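Local coordinates for protein sialyltransferase 0160 (Photobacterium damselae, PDB 4R84) that probably transfers sialic acid from CMP-sialic acid to galactosides, as a bacterial glycosyltransferase of the GT-B structural group, at residues S128-I136 with I431-T439. Sequence-based numbering, arbitrary orientation.
Sequences SLPSLQQLI and ISFEVLMMT. With CSF (cytidine-5'-monophosphate-3-fluoro-N-acetyl-neuraminic acid), chain E.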
loop_
_atom_site.group_PDB
_atom_site.type_symbol
_atom_site.label_atom_id
_atom_site.label_comp_id
_atom_site.label_asym_id
_atom_site.label_seq_id
_atom_site.Cartn_x
_atom_site.Cartn_y
_atom_site.Cartn_z
ATOM N N SER A 128 1.344 -2.763 -8.749
ATOM C CA SER A 128 1.856 -3.734 -7.788
ATOM C C SER A 128 2.086 -3.131 -6.424
ATOM O O SER A 128 1.565 -3.620 -5.424
ATOM C CB SER A 128 3.169 -4.353 -8.279
ATOM O OG SER A 128 2.926 -5.285 -9.308
ATOM N N LEU A 129 2.896 -2.086 -6.397
ATOM C CA LEU A 129 3.364 -1.500 -5.146
ATOM C C LEU A 129 2.211 -1.018 -4.229
ATOM O O LEU A 129 2.178 -1.390 -3.054
ATOM C CB LEU A 129 4.347 -0.352 -5.460
ATOM C CG LEU A 129 5.024 0.232 -4.217
ATOM C CD1 LEU A 129 5.606 -0.894 -3.364
ATOM C CD2 LEU A 129 6.086 1.245 -4.643
ATOM N N PRO A 130 1.237 -0.254 -4.763
ATOM C CA PRO A 130 0.114 0.110 -3.884
ATOM C C PRO A 130 -0.619 -1.104 -3.346
ATOM O O PRO A 130 -0.933 -1.156 -2.160
ATOM C CB PRO A 130 -0.792 0.951 -4.799
ATOM C CG PRO A 130 0.185 1.535 -5.823
ATOM C CD PRO A 130 1.114 0.385 -6.090
ATOM N N SER A 131 -0.859 -2.099 -4.190
ATOM C CA SER A 131 -1.561 -3.300 -3.714
ATOM C C SER A 131 -0.777 -4.038 -2.618
ATOM O O SER A 131 -1.367 -4.507 -1.649
ATOM C CB SER A 131 -1.844 -4.255 -4.878
ATOM O OG SER A 131 -2.644 -3.618 -5.853
ATOM N N LEU A 132 0.544 -4.136 -2.768
ATOM C CA LEU A 132 1.372 -4.832 -1.793
ATOM C C LEU A 132 1.387 -4.093 -0.448
ATOM O O LEU A 132 1.291 -4.716 0.609
ATOM C CB LEU A 132 2.800 -5.010 -2.324
ATOM C CG LEU A 132 2.929 -5.922 -3.554
ATOM C CD1 LEU A 132 4.342 -5.832 -4.121
ATOM C CD2 LEU A 132 2.625 -7.356 -3.182
ATOM N N GLN A 133 1.490 -2.771 -0.491
ATOM C CA GLN A 133 1.427 -1.956 0.727
ATOM C C GLN A 133 0.076 -2.119 1.394
ATOM O O GLN A 133 -0.019 -2.261 2.611
ATOM C CB GLN A 133 1.650 -0.487 0.405
ATOM C CG GLN A 133 3.081 -0.163 0.012
ATOM C CD GLN A 133 3.991 0.085 1.204
ATOM O OE1 GLN A 133 3.553 0.570 2.252
ATOM N NE2 GLN A 133 5.274 -0.234 1.044
ATOM N N GLN A 134 -0.961 -2.106 0.575
ATOM C CA GLN A 134 -2.323 -2.241 1.077
ATOM C C GLN A 134 -2.529 -3.617 1.695
ATOM O O GLN A 134 -3.208 -3.741 2.708
ATOM C CB GLN A 134 -3.313 -1.980 -0.055
ATOM C CG GLN A 134 -3.361 -0.499 -0.480
ATOM C CD GLN A 134 -4.049 -0.305 -1.808
ATOM O OE1 GLN A 134 -4.814 -1.158 -2.245
ATOM N NE2 GLN A 134 -3.759 0.814 -2.475
ATOM N N LEU A 135 -1.941 -4.654 1.098
ATOM C CA LEU A 135 -2.102 -6.000 1.634
ATOM C C LEU A 135 -1.504 -6.098 3.039
ATOM O O LEU A 135 -2.093 -6.725 3.925
ATOM C CB LEU A 135 -1.464 -7.046 0.720
ATOM C CG LEU A 135 -1.547 -8.484 1.219
ATOM C CD1 LEU A 135 -3.001 -8.906 1.509
ATOM C CD2 LEU A 135 -0.917 -9.403 0.170
ATOM N N ILE A 136 -0.342 -5.489 3.248
ATOM C CA ILE A 136 0.245 -5.474 4.586
ATOM C C ILE A 136 -0.690 -4.771 5.557
ATOM O O ILE A 136 -0.958 -5.265 6.663
ATOM C CB ILE A 136 1.605 -4.755 4.606
ATOM C CG1 ILE A 136 2.612 -5.473 3.702
ATOM C CG2 ILE A 136 2.100 -4.621 6.063
ATOM C CD1 ILE A 136 3.160 -6.741 4.277
ATOM N N ILE A 431 5.885 -13.269 -9.935
ATOM C CA ILE A 431 6.054 -12.470 -8.718
ATOM C C ILE A 431 6.440 -11.040 -9.080
ATOM O O ILE A 431 7.345 -10.827 -9.873
ATOM C CB ILE A 431 7.134 -13.077 -7.814
ATOM C CG1 ILE A 431 6.793 -14.548 -7.543
ATOM C CG2 ILE A 431 7.266 -12.264 -6.506
ATOM C CD1 ILE A 431 7.894 -15.327 -6.897
ATOM N N SER A 432 5.764 -10.055 -8.507
ATOM C CA SER A 432 6.177 -8.667 -8.700
ATOM C C SER A 432 7.527 -8.462 -8.042
ATOM O O SER A 432 7.716 -8.844 -6.896
ATOM C CB SER A 432 5.147 -7.691 -8.124
ATOM O OG SER A 432 3.937 -7.734 -8.869
ATOM N N PHE A 433 8.471 -7.857 -8.758
ATOM C CA PHE A 433 9.805 -7.664 -8.189
ATOM C C PHE A 433 9.742 -6.924 -6.848
ATOM O O PHE A 433 10.541 -7.176 -5.942
ATOM C CB PHE A 433 10.705 -6.889 -9.157
ATOM C CG PHE A 433 12.144 -6.806 -8.698
ATOM C CD1 PHE A 433 12.536 -5.854 -7.762
ATOM C CD2 PHE A 433 13.096 -7.676 -9.197
ATOM C CE1 PHE A 433 13.846 -5.780 -7.322
ATOM C CE2 PHE A 433 14.418 -7.600 -8.768
ATOM C CZ PHE A 433 14.788 -6.655 -7.831
ATOM N N GLU A 434 8.794 -5.999 -6.738
ATOM C CA GLU A 434 8.650 -5.179 -5.529
ATOM C C GLU A 434 8.400 -6.021 -4.262
ATOM O O GLU A 434 8.649 -5.557 -3.139
ATOM C CB GLU A 434 7.530 -4.154 -5.733
ATOM C CG GLU A 434 7.824 -3.072 -6.807
ATOM C CD GLU A 434 7.515 -3.505 -8.245
ATOM O OE1 GLU A 434 7.105 -4.661 -8.463
ATOM O OE2 GLU A 434 7.658 -2.673 -9.175
ATOM N N VAL A 435 7.923 -7.253 -4.443
ATOM C CA VAL A 435 7.778 -8.186 -3.321
ATOM C C VAL A 435 9.134 -8.428 -2.632
ATOM O O VAL A 435 9.207 -8.517 -1.409
ATOM C CB VAL A 435 7.166 -9.542 -3.771
ATOM C CG1 VAL A 435 7.342 -10.619 -2.703
ATOM C CG2 VAL A 435 5.681 -9.380 -4.112
ATOM N N LEU A 436 10.217 -8.501 -3.407
ATOM C CA LEU A 436 11.537 -8.729 -2.811
ATOM C C LEU A 436 11.977 -7.616 -1.850
ATOM O O LEU A 436 12.480 -7.885 -0.761
ATOM C CB LEU A 436 12.598 -8.913 -3.911
ATOM C CG LEU A 436 12.381 -10.085 -4.871
ATOM C CD1 LEU A 436 13.534 -10.196 -5.878
ATOM C CD2 LEU A 436 12.205 -11.392 -4.113
ATOM N N MET A 437 11.818 -6.361 -2.252
ATOM C CA MET A 437 12.209 -5.267 -1.382
ATOM C C MET A 437 11.324 -5.254 -0.126
ATOM O O MET A 437 11.795 -4.962 0.969
ATOM C CB MET A 437 12.136 -3.945 -2.147
ATOM C CG MET A 437 12.220 -2.720 -1.311
ATOM S SD MET A 437 10.541 -2.264 -0.886
ATOM C CE MET A 437 9.702 -2.326 -2.461
ATOM N N MET A 438 10.043 -5.562 -0.286
ATOM C CA MET A 438 9.073 -5.566 0.822
ATOM C C MET A 438 9.381 -6.627 1.872
ATOM O O MET A 438 9.101 -6.455 3.055
ATOM C CB MET A 438 7.652 -5.798 0.295
ATOM C CG MET A 438 7.056 -4.660 -0.520
ATOM S SD MET A 438 6.700 -3.169 0.433
ATOM C CE MET A 438 5.407 -3.733 1.549
ATOM N N THR A 439 9.925 -7.752 1.422
ATOM C CA THR A 439 10.141 -8.888 2.309
ATOM C C THR A 439 11.604 -9.034 2.707
ATOM O O THR A 439 12.010 -10.073 3.254
ATOM C CB THR A 439 9.664 -10.203 1.655
ATOM O OG1 THR A 439 10.366 -10.400 0.416
ATOM C CG2 THR A 439 8.160 -10.160 1.378
HETATM C C5A CSF E . 6.672 0.879 -19.634
HETATM C C4A CSF E . 5.495 0.593 -18.712
HETATM C C2A CSF E . 6.324 -1.788 -18.492
HETATM O O6A CSF E . 7.422 -1.393 -19.334
HETATM C C6A CSF E . 7.824 -0.032 -19.226
HETATM C C3A CSF E . 5.105 -0.889 -18.764
HETATM O O4A CSF E . 4.388 1.414 -19.109
HETATM N N5A CSF E . 7.072 2.261 -19.496
HETATM C C7A CSF E . 8.994 0.169 -20.169
HETATM C C8A CSF E . 10.153 -0.723 -19.763
HETATM C C9A CSF E . 11.397 -0.375 -20.571
HETATM O O9A CSF E . 12.456 -1.218 -20.117
HETATM O O8A CSF E . 10.430 -0.486 -18.383
HETATM O O7A CSF E . 8.598 -0.180 -21.496
HETATM C C1A CSF E . 5.970 -3.229 -18.801
HETATM O OBA CSF E . 5.110 -3.796 -18.099
HETATM O OAA CSF E . 6.533 -3.815 -19.756
HETATM O O1A CSF E . 6.614 -1.689 -17.096
HETATM O O2A CSF E . 8.232 -1.090 -15.300
HETATM N N1 CSF E . 8.546 -6.707 -13.419
HETATM C C2 CSF E . 9.143 -7.757 -12.706
HETATM N N3 CSF E . 10.314 -8.282 -13.135
HETATM C C4 CSF E . 10.899 -7.780 -14.243
HETATM C C5 CSF E . 10.308 -6.744 -14.966
HETATM C C6 CSF E . 9.098 -6.214 -14.531
HETATM C "C3'" CSF E . 7.248 -3.904 -12.487
HETATM C "C2'" CSF E . 7.396 -5.232 -11.792
HETATM C "C1'" CSF E . 7.248 -6.206 -12.938
HETATM O "O4'" CSF E . 6.561 -5.524 -13.990
HETATM C "C4'" CSF E . 6.204 -4.221 -13.533
HETATM P PA CSF E . 7.935 -2.181 -16.298
HETATM O "O5'" CSF E . 7.451 -3.384 -15.383
HETATM C "C5'" CSF E . 6.212 -3.258 -14.700
HETATM O "O3'" CSF E . 6.869 -2.876 -11.580
HETATM O "O2'" CSF E . 6.290 -5.458 -10.909
HETATM N N4 CSF E . 12.073 -8.303 -14.674
HETATM O O2 CSF E . 8.574 -8.200 -11.673
HETATM O O3A CSF E . 9.010 -2.712 -17.207
HETATM C C10 CSF E . 7.216 3.088 -20.535
HETATM O O10 CSF E . 6.932 2.765 -21.679
HETATM C C11 CSF E . 7.775 4.445 -20.206
HETATM F F3A CSF E . 4.602 -1.206 -20.004
#
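Ser128 and Ser432 meet hydroxyl to hydroxyl, OG to OG 2.7 Å, in a hydrogen bond that joins the loop residue before helix 129-144 to the loop residue shortly before helix 434-438. In both serines OG lies beside the backbone N (chi1 -75° and -68°), which turns the two hydroxyls towards each other. Further along, segments 129-136 and 434-438 run in the same general direction, their axes inclined by 37° and 10.6 Å apart at closest, and side chains fill the gap. Leu132 lies with its two methyls against the second segment: CD2 lies 3.8 Å from CG2 of Val435, the two side chains crossing near a right angle, while CD1 rests 3.9 Å from CB of Glu434. Met438 reaches the other way. In one of its two modelled conformers, so with less certainty, its chain is folded back on itself, bringing CE to 3.9 Å from CG1 of Ile136, which slides past it in the opposite direction. The bent side chain of Gln133 crosses this same conformer; its amide NE2 is hydrogen-bonded to the carbonyl O of Pro321. Leu129 and Met437 add a looser methyl contact. Helix 330-340 packs on the same first helix through Val340 and Phe336. Glu434, its CB against Leu132, bends to present its carboxylate to the nucleotide: OE1 accepts from O2' of CSF at 2.7 Å and OE2 from O3' at 2.5 Å, a two-pronged grip on the ribose diol. Next to it the backbone N of Phe433 donates to cytosine O2 at 2.9 Å. The contact thus joins the two Rossmann-like domains of a GT-B fold beside the CMP-sugar site, where the Glu434 carboxylate clasps the ribose and a backbone N-H holds the base.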